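Borrelidin polyketide synthase, type I (Streptomyces parvulus, PDB 6OBT) probably catalyses, through this dehydratase domain, the removal of water from a beta-hydroxyacyl chain bound to an acyl carrier protein during borrelidin assembly. Local coordinates at residues 201-206 with 210-215; 233-238 with 280-285; 46-51 with 56-61. One frame throughout, in Å; residues are numbered along the deposited sequence.

Interaction 1: residues 201-206 with 210-215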
ATOM      1  N   ARG A 201      41.020   8.568  -5.970  1.00 62.14           N
ATOM      2  CA  ARG A 201      42.342   7.976  -6.154  1.00 65.62           C
ATOM      3  C   ARG A 201      42.187   6.474  -6.333  1.00 57.53           C
ATOM      4  O   ARG A 201      41.236   5.881  -5.831  1.00 54.86           O
ATOM      5  CB  ARG A 201      43.282   8.273  -4.963  1.00 68.18           C
ATOM      6  CG  ARG A 201      43.131   9.662  -4.344  1.00 71.87           C
ATOM      7  CD  ARG A 201      44.459  10.184  -3.813  1.00 84.59           C
ATOM      8  NE  ARG A 201      44.971   9.348  -2.734  1.00 93.32           N
ATOM      9  CZ  ARG A 201      45.010   9.717  -1.457  1.00102.27           C
ATOM     10  NH1 ARG A 201      44.572  10.918  -1.100  1.00107.32           N
ATOM     11  NH2 ARG A 201      45.487   8.890  -0.536  1.00102.51           N
ATOM     12  N   ALA A 202      43.117   5.865  -7.064  1.00 62.54           N
ATOM     13  CA  ALA A 202      43.096   4.421  -7.254  1.00 66.41           C
ATOM     14  C   ALA A 202      44.526   3.885  -7.312  1.00 66.34           C
ATOM     15  O   ALA A 202      45.460   4.595  -7.701  1.00 66.88           O
ATOM     16  CB  ALA A 202      42.313   4.035  -8.523  1.00 63.09           C
ATOM     17  N   TRP A 203      44.689   2.630  -6.880  1.00 63.98           N
ATOM     18  CA  TRP A 203      45.948   1.901  -6.974  1.00 70.32           C
ATOM     19  C   TRP A 203      45.665   0.493  -7.471  1.00 70.57           C
ATOM     20  O   TRP A 203      44.598  -0.063  -7.220  1.00 63.60           O
ATOM     21  CB  TRP A 203      46.692   1.748  -5.630  1.00 67.32           C
ATOM     22  CG  TRP A 203      46.968   2.985  -4.846  1.00 67.55           C
ATOM     23  CD1 TRP A 203      48.186   3.596  -4.673  1.00 72.18           C
ATOM     24  CD2 TRP A 203      46.026   3.749  -4.089  1.00 64.60           C
ATOM     25  NE1 TRP A 203      48.050   4.697  -3.863  1.00 70.04           N
ATOM     26  CE2 TRP A 203      46.733   4.813  -3.491  1.00 66.34           C
ATOM     27  CE3 TRP A 203      44.647   3.639  -3.861  1.00 64.06           C
ATOM     28  CZ2 TRP A 203      46.110   5.763  -2.687  1.00 69.24           C
ATOM     29  CZ3 TRP A 203      44.031   4.585  -3.055  1.00 63.26           C
ATOM     30  CH2 TRP A 203      44.764   5.629  -2.473  1.00 66.13           C
ATOM     31  N   ARG A 204      46.653  -0.099  -8.125  1.00 69.78           N
ATOM     32  CA  ARG A 204      46.675  -1.538  -8.336  1.00 71.75           C
ATOM     33  C   ARG A 204      47.392  -2.183  -7.157  1.00 72.03           C
ATOM     34  O   ARG A 204      48.523  -1.807  -6.835  1.00 75.28           O
ATOM     35  CB  ARG A 204      47.376  -1.887  -9.650  1.00 78.40           C
ATOM     36  CG  ARG A 204      47.569  -3.378  -9.897  1.00 85.95           C
ATOM     37  CD  ARG A 204      47.861  -3.629 -11.373  1.00100.38           C
ATOM     38  NE  ARG A 204      48.314  -4.990 -11.659  1.00109.28           N
ATOM     39  CZ  ARG A 204      48.326  -5.530 -12.877  1.00113.31           C
ATOM     40  NH1 ARG A 204      47.908  -4.823 -13.921  1.00112.71           N
ATOM     41  NH2 ARG A 204      48.756  -6.774 -13.055  1.00116.16           N
ATOM     42  N   ALA A 205      46.737  -3.145  -6.521  1.00 70.39           N
ATOM     43  CA  ALA A 205      47.279  -3.857  -5.367  1.00 74.70           C
ATOM     44  C   ALA A 205      47.331  -5.335  -5.727  1.00 73.39           C
ATOM     45  O   ALA A 205      46.325  -6.041  -5.604  1.00 71.31           O
ATOM     46  CB  ALA A 205      46.422  -3.614  -4.124  1.00 72.48           C
ATOM     47  N   GLY A 206      48.491  -5.804  -6.165  1.00 77.54           N
ATOM     48  CA  GLY A 206      48.575  -7.167  -6.659  1.00 80.21           C
ATOM     49  C   GLY A 206      47.621  -7.335  -7.825  1.00 79.92           C
ATOM     50  O   GLY A 206      47.670  -6.583  -8.807  1.00 80.46           O
ATOM     51  N   VAL A 210      42.186  -1.142  -5.695  1.00 57.13           N
ATOM     52  CA  VAL A 210      41.758  -0.390  -4.518  1.00 63.49           C
ATOM     53  C   VAL A 210      41.591   1.077  -4.888  1.00 63.79           C
ATOM     54  O   VAL A 210      42.299   1.607  -5.749  1.00 60.91           O
ATOM     55  CB  VAL A 210      42.701  -0.548  -3.298  1.00 60.23           C
ATOM     56  CG1 VAL A 210      42.758  -2.003  -2.866  1.00 57.33           C
ATOM     57  CG2 VAL A 210      44.121  -0.008  -3.607  1.00 60.00           C
ATOM     58  N   ALA A 211      40.633   1.730  -4.227  1.00 57.21           N
ATOM     59  CA  ALA A 211      40.241   3.081  -4.597  1.00 56.00           C
ATOM     60  C   ALA A 211      39.690   3.831  -3.391  1.00 52.15           C
ATOM     61  O   ALA A 211      39.075   3.239  -2.496  1.00 51.69           O
ATOM     62  CB  ALA A 211      39.191   3.064  -5.716  1.00 51.97           C
ATOM     63  N   GLU A 212      39.922   5.145  -3.391  1.00 51.37           N
ATOM     64  CA  GLU A 212      39.232   6.088  -2.518  1.00 49.37           C
ATOM     65  C   GLU A 212      38.117   6.749  -3.316  1.00 50.08           C
ATOM     66  O   GLU A 212      38.363   7.283  -4.402  1.00 49.91           O
ATOM     67  CB  GLU A 212      40.192   7.153  -1.973  1.00 51.69           C
ATOM     68  CG  GLU A 212      41.064   6.658  -0.841  1.00 56.81           C
ATOM     69  CD  GLU A 212      42.164   7.637  -0.468  1.00 62.14           C
ATOM     70  OE1 GLU A 212      43.084   7.228   0.270  1.00 58.28           O
ATOM     71  OE2 GLU A 212      42.105   8.810  -0.901  1.00 59.10           O
ATOM     72  N   ILE A 213      36.894   6.694  -2.784  1.00 49.85           N
ATOM     73  CA  ILE A 213      35.691   7.175  -3.461  1.00 50.24           C
ATOM     74  C   ILE A 213      34.883   7.986  -2.453  1.00 47.72           C
ATOM     75  O   ILE A 213      34.657   7.517  -1.333  1.00 49.22           O
ATOM     76  CB  ILE A 213      34.860   5.993  -3.998  1.00 50.46           C
ATOM     77  CG1 ILE A 213      35.734   5.059  -4.849  1.00 57.17           C
ATOM     78  CG2 ILE A 213      33.693   6.485  -4.826  1.00 51.99           C
ATOM     79  CD1 ILE A 213      35.104   3.715  -5.167  1.00 56.24           C
ATOM     80  N   SER A 214      34.452   9.195  -2.829  1.00 45.74           N
ATOM     81  CA  SER A 214      33.702  10.007  -1.870  1.00 45.92           C
ATOM     82  C   SER A 214      32.715  10.946  -2.562  1.00 47.50           C
ATOM     83  O   SER A 214      32.927  11.371  -3.698  1.00 51.55           O
ATOM     84  CB  SER A 214      34.645  10.802  -0.961  1.00 48.16           C
ATOM     85  OG  SER A 214      35.508  11.641  -1.693  1.00 50.01           O
ATOM     86  N   LEU A 215      31.634  11.270  -1.847  1.00 45.23           N
ATOM     87  CA  LEU A 215      30.587  12.136  -2.379  1.00 43.20           C
ATOM     88  C   LEU A 215      31.062  13.591  -2.408  1.00 50.33           C
ATOM     89  O   LEU A 215      31.964  13.977  -1.652  1.00 47.63           O
ATOM     90  CB  LEU A 215      29.316  12.007  -1.528  1.00 42.19           C
ATOM     91  CG  LEU A 215      28.518  10.718  -1.724  1.00 41.68           C
ATOM     92  CD1 LEU A 215      27.618  10.413  -0.521  1.00 39.78           C
ATOM     93  CD2 LEU A 215      27.708  10.829  -3.007  1.00 38.48           C
TER

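Interaction 2: residues 233-238 with 280-285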
ATOM      1  N   ALA A 233      29.475   4.651  -7.718  1.00 39.65           N
ATOM      2  CA  ALA A 233      30.897   4.868  -7.979  1.00 42.49           C
ATOM      3  C   ALA A 233      31.748   3.734  -7.414  1.00 44.35           C
ATOM      4  O   ALA A 233      32.820   3.439  -7.960  1.00 48.98           O
ATOM      5  CB  ALA A 233      31.329   6.210  -7.405  1.00 46.02           C
ATOM      6  N   ALA A 234      31.277   3.070  -6.352  1.00 42.43           N
ATOM      7  CA  ALA A 234      31.961   1.880  -5.845  1.00 39.96           C
ATOM      8  C   ALA A 234      32.040   0.805  -6.920  1.00 47.25           C
ATOM      9  O   ALA A 234      33.080   0.153  -7.093  1.00 45.87           O
ATOM     10  CB  ALA A 234      31.243   1.345  -4.604  1.00 42.74           C
ATOM     11  N   VAL A 235      30.950   0.627  -7.666  1.00 43.99           N
ATOM     12  CA  VAL A 235      30.868  -0.381  -8.718  1.00 43.94           C
ATOM     13  C   VAL A 235      31.544   0.093  -9.996  1.00 47.89           C
ATOM     14  O   VAL A 235      32.266  -0.672 -10.646  1.00 46.33           O
ATOM     15  CB  VAL A 235      29.391  -0.753  -8.970  1.00 41.27           C
ATOM     16  CG1 VAL A 235      29.285  -1.663 -10.182  1.00 44.85           C
ATOM     17  CG2 VAL A 235      28.808  -1.424  -7.739  1.00 41.95           C
ATOM     18  N   HIS A 236      31.306   1.342 -10.415  1.00 47.50           N
ATOM     19  CA  HIS A 236      31.832   1.733 -11.714  1.00 46.58           C
ATOM     20  C   HIS A 236      33.328   2.034 -11.674  1.00 46.05           C
ATOM     21  O   HIS A 236      33.950   2.187 -12.728  1.00 50.88           O
ATOM     22  CB  HIS A 236      31.021   2.908 -12.311  1.00 46.66           C
ATOM     23  CG  HIS A 236      31.252   4.253 -11.681  1.00 46.68           C
ATOM     24  ND1 HIS A 236      30.208   5.091 -11.353  1.00 46.56           N
ATOM     25  CD2 HIS A 236      32.387   4.950 -11.419  1.00 49.78           C
ATOM     26  CE1 HIS A 236      30.686   6.224 -10.869  1.00 47.22           C
ATOM     27  NE2 HIS A 236      32.008   6.163 -10.893  1.00 48.29           N
ATOM     28  N   SER A 237      33.929   2.053 -10.486  1.00 49.39           N
ATOM     29  CA  SER A 237      35.376   2.221 -10.400  1.00 52.18           C
ATOM     30  C   SER A 237      36.130   1.007 -10.925  1.00 51.59           C
ATOM     31  O   SER A 237      37.327   1.112 -11.216  1.00 57.47           O
ATOM     32  CB  SER A 237      35.764   2.513  -8.954  1.00 54.96           C
ATOM     33  OG  SER A 237      35.403   3.846  -8.637  1.00 56.61           O
ATOM     34  N   VAL A 238      35.445  -0.126 -11.095  1.00 53.01           N
ATOM     35  CA  VAL A 238      36.073  -1.333 -11.624  1.00 54.01           C
ATOM     36  C   VAL A 238      36.609  -1.121 -13.038  1.00 61.23           C
ATOM     37  O   VAL A 238      37.542  -1.815 -13.456  1.00 72.07           O
ATOM     38  CB  VAL A 238      35.078  -2.509 -11.578  1.00 54.21           C
ATOM     39  CG1 VAL A 238      33.985  -2.341 -12.637  1.00 53.97           C
ATOM     40  CG2 VAL A 238      35.810  -3.830 -11.745  1.00 57.28           C
ATOM     41  N   SER A 280      34.840 -11.457  -8.812  1.00 66.43           N
ATOM     42  CA  SER A 280      34.204 -10.139  -8.912  1.00 66.56           C
ATOM     43  C   SER A 280      33.510  -9.684  -7.633  1.00 59.73           C
ATOM     44  O   SER A 280      32.294  -9.441  -7.619  1.00 59.42           O
ATOM     45  CB  SER A 280      33.218 -10.109 -10.081  1.00 78.36           C
ATOM     46  OG  SER A 280      32.569 -11.357 -10.253  1.00 86.63           O
ATOM     47  N   SER A 281      34.280  -9.563  -6.556  1.00 52.09           N
ATOM     48  CA  SER A 281      33.785  -9.217  -5.236  1.00 46.92           C
ATOM     49  C   SER A 281      34.300  -7.850  -4.794  1.00 53.39           C
ATOM     50  O   SER A 281      35.363  -7.383  -5.214  1.00 53.11           O
ATOM     51  CB  SER A 281      34.201 -10.281  -4.217  1.00 53.30           C
ATOM     52  OG  SER A 281      35.618 -10.469  -4.256  1.00 55.59           O
ATOM     53  N   TRP A 282      33.530  -7.230  -3.902  1.00 47.88           N
ATOM     54  CA  TRP A 282      33.773  -5.889  -3.393  1.00 43.92           C
ATOM     55  C   TRP A 282      33.834  -5.930  -1.876  1.00 41.50           C
ATOM     56  O   TRP A 282      33.046  -6.631  -1.234  1.00 47.00           O
ATOM     57  CB  TRP A 282      32.642  -4.920  -3.794  1.00 40.65           C
ATOM     58  CG  TRP A 282      32.765  -4.219  -5.129  1.00 41.40           C
ATOM     59  CD1 TRP A 282      32.922  -2.875  -5.326  1.00 43.63           C
ATOM     60  CD2 TRP A 282      32.683  -4.808  -6.436  1.00 42.83           C
ATOM     61  NE1 TRP A 282      32.983  -2.598  -6.671  1.00 42.49           N
ATOM     62  CE2 TRP A 282      32.843  -3.767  -7.373  1.00 50.51           C
ATOM     63  CE3 TRP A 282      32.512  -6.116  -6.904  1.00 48.81           C
ATOM     64  CZ2 TRP A 282      32.811  -3.990  -8.754  1.00 55.29           C
ATOM     65  CZ3 TRP A 282      32.484  -6.339  -8.282  1.00 48.78           C
ATOM     66  CH2 TRP A 282      32.635  -5.279  -9.184  1.00 53.71           C
ATOM     67  N   GLN A 283      34.753  -5.159  -1.311  1.00 40.61           N
ATOM     68  CA  GLN A 283      34.741  -4.816   0.103  1.00 39.48           C
ATOM     69  C   GLN A 283      34.904  -3.311   0.186  1.00 46.10           C
ATOM     70  O   GLN A 283      35.747  -2.737  -0.515  1.00 44.01           O
ATOM     71  CB  GLN A 283      35.888  -5.493   0.891  1.00 45.36           C
ATOM     72  CG  GLN A 283      35.912  -6.998   0.871  1.00 48.32           C
ATOM     73  CD  GLN A 283      37.265  -7.529   1.256  1.00 61.46           C
ATOM     74  OE1 GLN A 283      37.486  -7.888   2.405  1.00 64.23           O
ATOM     75  NE2 GLN A 283      38.189  -7.566   0.301  1.00 68.92           N
ATOM     76  N   ALA A 284      34.116  -2.672   1.037  1.00 39.14           N
ATOM     77  CA  ALA A 284      34.276  -1.244   1.279  1.00 44.29           C
ATOM     78  C   ALA A 284      34.313  -0.954   2.773  1.00 38.46           C
ATOM     79  O   ALA A 284      33.550  -1.538   3.545  1.00 37.77           O
ATOM     80  CB  ALA A 284      33.159  -0.439   0.640  1.00 40.26           C
ATOM     81  N   TRP A 285      35.213  -0.050   3.168  1.00 38.66           N
ATOM     82  CA  TRP A 285      35.349   0.434   4.540  1.00 37.61           C
ATOM     83  C   TRP A 285      35.184   1.950   4.542  1.00 37.86           C
ATOM     84  O   TRP A 285      35.298   2.597   3.498  1.00 41.28           O
ATOM     85  CB  TRP A 285      36.718   0.063   5.143  1.00 38.28           C
ATOM     86  CG  TRP A 285      37.024  -1.412   5.166  1.00 42.83           C
ATOM     87  CD1 TRP A 285      36.859  -2.258   6.215  1.00 44.92           C
ATOM     88  CD2 TRP A 285      37.547  -2.207   4.089  1.00 43.06           C
ATOM     89  NE1 TRP A 285      37.244  -3.533   5.870  1.00 44.85           N
ATOM     90  CE2 TRP A 285      37.656  -3.530   4.564  1.00 43.91           C
ATOM     91  CE3 TRP A 285      37.924  -1.930   2.771  1.00 48.65           C
ATOM     92  CZ2 TRP A 285      38.152  -4.571   3.776  1.00 52.03           C
ATOM     93  CZ3 TRP A 285      38.402  -2.971   1.984  1.00 49.68           C
ATOM     94  CH2 TRP A 285      38.527  -4.270   2.495  1.00 50.97           C
TER

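Interaction 3: residues 46-51 with 56-61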
ATOM      1  N   PRO A  46       9.164   6.315   0.881  1.00 36.60           N
ATOM      2  CA  PRO A  46       8.875   6.899   2.201  1.00 39.76           C
ATOM      3  C   PRO A  46       7.794   6.175   2.992  1.00 38.43           C
ATOM      4  O   PRO A  46       7.637   6.471   4.186  1.00 38.78           O
ATOM      5  CB  PRO A  46       8.422   8.327   1.864  1.00 45.49           C
ATOM      6  CG  PRO A  46       8.863   8.560   0.447  1.00 46.85           C
ATOM      7  CD  PRO A  46       8.830   7.231  -0.220  1.00 37.92           C
ATOM      8  N   ALA A  47       7.045   5.257   2.385  1.00 32.38           N
ATOM      9  CA  ALA A  47       5.920   4.619   3.062  1.00 33.53           C
ATOM     10  C   ALA A  47       5.991   3.118   2.859  1.00 34.37           C
ATOM     11  O   ALA A  47       6.439   2.644   1.810  1.00 33.89           O
ATOM     12  CB  ALA A  47       4.575   5.156   2.529  1.00 37.66           C
ATOM     13  N   ALA A  48       5.524   2.368   3.858  1.00 34.35           N
ATOM     14  CA  ALA A  48       5.462   0.917   3.791  1.00 36.43           C
ATOM     15  C   ALA A  48       4.039   0.460   4.067  1.00 37.88           C
ATOM     16  O   ALA A  48       3.360   1.011   4.940  1.00 42.61           O
ATOM     17  CB  ALA A  48       6.411   0.259   4.814  1.00 38.47           C
ATOM     18  N   VAL A  49       3.598  -0.557   3.329  1.00 38.83           N
ATOM     19  CA  VAL A  49       2.240  -1.085   3.420  1.00 35.15           C
ATOM     20  C   VAL A  49       2.346  -2.541   3.852  1.00 36.51           C
ATOM     21  O   VAL A  49       2.616  -3.420   3.024  1.00 37.26           O
ATOM     22  CB  VAL A  49       1.480  -0.969   2.093  1.00 35.89           C
ATOM     23  CG1 VAL A  49      -0.002  -1.300   2.300  1.00 36.99           C
ATOM     24  CG2 VAL A  49       1.638   0.411   1.505  1.00 38.41           C
ATOM     25  N   ASP A  50       2.106  -2.809   5.139  1.00 38.66           N
ATOM     26  CA  ASP A  50       1.946  -4.185   5.584  1.00 38.42           C
ATOM     27  C   ASP A  50       0.636  -4.736   5.058  1.00 41.71           C
ATOM     28  O   ASP A  50      -0.400  -4.068   5.105  1.00 39.68           O
ATOM     29  CB  ASP A  50       1.952  -4.289   7.114  1.00 39.41           C
ATOM     30  CG  ASP A  50       3.300  -3.948   7.726  1.00 64.47           C
ATOM     31  OD1 ASP A  50       4.324  -4.502   7.279  1.00 71.05           O
ATOM     32  OD2 ASP A  50       3.328  -3.124   8.667  1.00 74.97           O
ATOM     33  N   LEU A  51       0.674  -5.975   4.596  1.00 38.44           N
ATOM     34  CA  LEU A  51      -0.501  -6.620   4.057  1.00 39.62           C
ATOM     35  C   LEU A  51      -0.739  -7.941   4.770  1.00 42.99           C
ATOM     36  O   LEU A  51       0.206  -8.553   5.281  1.00 43.52           O
ATOM     37  CB  LEU A  51      -0.331  -6.878   2.559  1.00 41.18           C
ATOM     38  CG  LEU A  51      -0.252  -5.606   1.721  1.00 45.87           C
ATOM     39  CD1 LEU A  51       0.194  -5.970   0.325  1.00 39.92           C
ATOM     40  CD2 LEU A  51      -1.633  -4.937   1.710  1.00 47.59           C
ATOM     41  N   ARG A  56       4.823  -7.334   2.493  1.00 29.58           N
ATOM     42  CA  ARG A  56       5.067  -5.947   2.857  1.00 34.04           C
ATOM     43  C   ARG A  56       5.505  -5.223   1.600  1.00 30.81           C
ATOM     44  O   ARG A  56       6.379  -5.719   0.878  1.00 34.62           O
ATOM     45  CB  ARG A  56       6.144  -5.800   3.937  1.00 38.34           C
ATOM     46  CG  ARG A  56       5.880  -6.545   5.237  1.00 58.05           C
ATOM     47  CD  ARG A  56       6.884  -6.104   6.304  1.00 67.44           C
ATOM     48  NE  ARG A  56       6.933  -4.646   6.437  1.00 72.58           N
ATOM     49  CZ  ARG A  56       7.778  -3.994   7.229  1.00 79.76           C
ATOM     50  NH1 ARG A  56       8.658  -4.669   7.961  1.00 79.76           N
ATOM     51  NH2 ARG A  56       7.749  -2.667   7.287  1.00 81.55           N
ATOM     52  N   VAL A  57       4.943  -4.045   1.359  1.00 30.08           N
ATOM     53  CA  VAL A  57       5.232  -3.294   0.141  1.00 33.79           C
ATOM     54  C   VAL A  57       5.747  -1.917   0.524  1.00 35.57           C
ATOM     55  O   VAL A  57       5.110  -1.214   1.315  1.00 40.85           O
ATOM     56  CB  VAL A  57       3.993  -3.181  -0.762  1.00 30.87           C
ATOM     57  CG1 VAL A  57       4.318  -2.334  -2.005  1.00 31.57           C
ATOM     58  CG2 VAL A  57       3.521  -4.565  -1.180  1.00 30.75           C
ATOM     59  N   TRP A  58       6.904  -1.540  -0.023  1.00 25.94           N
ATOM     60  CA  TRP A  58       7.408  -0.179   0.097  1.00 30.52           C
ATOM     61  C   TRP A  58       7.027   0.571  -1.173  1.00 29.40           C
ATOM     62  O   TRP A  58       7.098   0.018  -2.274  1.00 29.66           O
ATOM     63  CB  TRP A  58       8.939  -0.143   0.303  1.00 29.26           C
ATOM     64  CG  TRP A  58       9.378  -0.525   1.712  1.00 35.53           C
ATOM     65  CD1 TRP A  58       9.817   0.314   2.707  1.00 34.21           C
ATOM     66  CD2 TRP A  58       9.400  -1.842   2.262  1.00 36.09           C
ATOM     67  NE1 TRP A  58      10.120  -0.414   3.845  1.00 36.05           N
ATOM     68  CE2 TRP A  58       9.873  -1.739   3.590  1.00 33.76           C
ATOM     69  CE3 TRP A  58       9.054  -3.108   1.764  1.00 41.37           C
ATOM     70  CZ2 TRP A  58      10.001  -2.849   4.423  1.00 43.55           C
ATOM     71  CZ3 TRP A  58       9.194  -4.212   2.597  1.00 44.72           C
ATOM     72  CH2 TRP A  58       9.660  -4.072   3.909  1.00 44.43           C
ATOM     73  N   THR A  59       6.612   1.827  -1.020  1.00 31.91           N
ATOM     74  CA  THR A  59       6.063   2.590  -2.131  1.00 32.21           C
ATOM     75  C   THR A  59       6.705   3.963  -2.182  1.00 31.60           C
ATOM     76  O   THR A  59       7.072   4.538  -1.149  1.00 32.49           O
ATOM     77  CB  THR A  59       4.511   2.764  -2.025  1.00 33.64           C
ATOM     78  OG1 THR A  59       4.188   3.628  -0.928  1.00 34.59           O
ATOM     79  CG2 THR A  59       3.814   1.431  -1.808  1.00 36.76           C
ATOM     80  N   GLY A  60       6.826   4.485  -3.395  1.00 30.52           N
ATOM     81  CA  GLY A  60       7.299   5.840  -3.578  1.00 34.85           C
ATOM     82  C   GLY A  60       6.982   6.346  -4.966  1.00 36.14           C
ATOM     83  O   GLY A  60       6.481   5.614  -5.823  1.00 35.48           O
ATOM     84  N   ARG A  61       7.296   7.624  -5.179  1.00 35.44           N
ATOM     85  CA  ARG A  61       7.200   8.278  -6.477  1.00 34.96           C
ATOM     86  C   ARG A  61       8.577   8.818  -6.857  1.00 41.47           C
ATOM     87  O   ARG A  61       9.182   9.565  -6.080  1.00 48.10           O
ATOM     88  CB  ARG A  61       6.202   9.429  -6.432  1.00 44.38           C
ATOM     89  CG  ARG A  61       5.856  10.013  -7.789  1.00 53.95           C
ATOM     90  CD  ARG A  61       4.766  11.062  -7.667  1.00 63.33           C
ATOM     91  NE  ARG A  61       5.196  12.213  -6.875  1.00 70.75           N
ATOM     92  CZ  ARG A  61       4.429  13.267  -6.609  1.00 76.30           C
ATOM     93  NH1 ARG A  61       3.185  13.318  -7.071  1.00 80.15           N
ATOM     94  NH2 ARG A  61       4.903  14.270  -5.880  1.00 75.55           N
TER

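Interaction 1: residues 201-206 with 210-215
Arg201 and Trp203 pair with Glu212 and Val210 as the hydrogen-bonded positions of an antiparallel ladder, with Ala202 and Ala211 as the non-hydrogen-bonded pair between them. The strand segments run at 169° to one another, their axes 4.6 Å apart at the closest point. The rungs differ in strength. Trp203 N donates to Val210 O over 2.8 Å and Val210 N returns a bond to Trp203 O, whereas at the other pair Glu212 N reaches Arg201 O at 2.9 Å but Arg201 N to Glu212 O is weak at 3.3 Å. Small methyls suit the close approach of Ala202 and Ala211, whose CA atoms are 4.1 Å apart. Together the segments form the hairpin of strands 199-205 and 208-214 in the second half of the double hotdog fold expected of a polyketide synthase dehydratase; strand 174-176 flanks it beside 199-205, and strand 270-276 beside 208-214. Val210, Trp203, Arg201 and Glu212 share one face. The side chains of Val210 and Trp203 cross at about a right angle, CG2 of the valine 3.7 Å from Trp203 CE3, an apolar branch meeting the carbon part of the ring. Farther along, Arg201 and Glu212 run side by side in the same direction. The glutamate is extended beyond CG, while the arginine bends at its second and third torsions (the third -63°), which turns a face of its guanidinium to the carboxylate. OE2 of Glu212 sits over the centre of the guanidinium, 3.1 Å from Arg201 CZ, with the two planes 61° apart. The salt bridge from Arg201 NH2 to Glu212 OE1, 3.0 Å long, is therefore one of charge alone, no N-H pointing at the oxygen. That same OE1 accepts a hydrogen bond from Trp168 NE1, which fixes the carboxylate from outside the hairpin.

Interaction 2: residues 233-238 with 280-285
The indole of Trp282 presents its edge to the helix 228-236, with the carbonyl oxygen of Ala234 lying in the ring plane beside NE1. The O of Ser280 also lies in that plane at the edge, while Val235 CA comes slantwise to NE1 and Val238 CB to CZ2, neither squarely over a face nor at the rim. This is helix-on-sheet packing in a hotdog fold, where strands wrap around a central helix; strand 281-286 sends the tryptophan inward, and Ile275, Ile295 and Leu298 of neighbouring strands add to its apolar surroundings. Val238 CB comes within 3.9 Å of Trp282 CZ2, and Val235 CG1 is 4.5 Å from the same atom. On the helix, Ala233 CA covers one face of the His236 imidazole, offset toward the rim. Asp232, which is hydrogen-bonded to His236 ND1, and His236 fit the Asp-x-x-x-His/Gln motif that in related dehydratases belongs to the active site, so the contact lies next to probable catalytic machinery. Ala234 O accepts a bond from the tryptophan: NE1 donates to it over 2.8 Å at an N-H...O angle of 155°, with the nitrogen standing 52° above the carbonyl plane.

Interaction 3: residues 46-51 with 56-61
Strands 47-50 and 55-62 form an antiparallel hairpin toward one end of the chain's order of strands, in the first half of the probable double hotdog, and the hairpin lies against the second subunit. Val49 and Val57 make a full hydrogen-bonded pair, with Val49 N 2.6 Å from Val57 O and Val57 N giving a bond back; Thr59 N adds one to Ala47 O. Just before strand 47-50 begins, Pro46 CD comes to 3.9 Å from the CA of Gly60, a close approach that suits a residue without a side chain. Beta-branched Val49, Val57 and Thr59 suit extended strands and share a face. Val49 CG2 meets Thr59 CG2 at 4.1 Å, and Leu51 CD1 reaches Val57 CG2 at 3.9 Å. Leu51 and Val57 also pack on Val57 and Leu51 of the second subunit, while Thr59 OG1 is hydrogen-bonded to Val35 O there.

The other face carries Ala48, Trp58, Asp50 and Arg56. The methyl of Ala48 sits over the five-membered ring of Trp58, a CH-pi contact 15° off the ring normal, and Trp58 NE1 is held by Gln96. Asp50 and Arg56 lie side by side, and a bend at the third torsion of the arginine (52°) turns NE back to Asp50 OD1, 2.7 Å away in a salt bridge, with the carboxylate and guanidinium planes 53° apart. The other oxygen of Asp50, OD2, makes a salt bridge with Arg141 of the second subunit. One carboxylate thus ties the hairpin to itself and to its partner chain, and the two positive neighbours would be expected to stabilise its negative charge.

How the interactions relate
Along the chain, interaction 3 comes first, then interaction 1 and interaction 2. Interactions 1 and 2 lie together on one side of the chain's centre, their own centres about 9 Å apart; Ile213 on strand 208-214 joins them, resting on Ala233, Ala234 and Ser237, so the hairpin packs against helix 228-236, which follows it in the chain. Interaction 3 lies on the opposite side, its centre about 37 Å from that of interaction 1 and 29 Å from that of interaction 2. This is the expected layout of a double hotdog: the later half holds the helix bearing Asp232 and His236, while the 46-61 hairpin in the earlier half meets the second subunit.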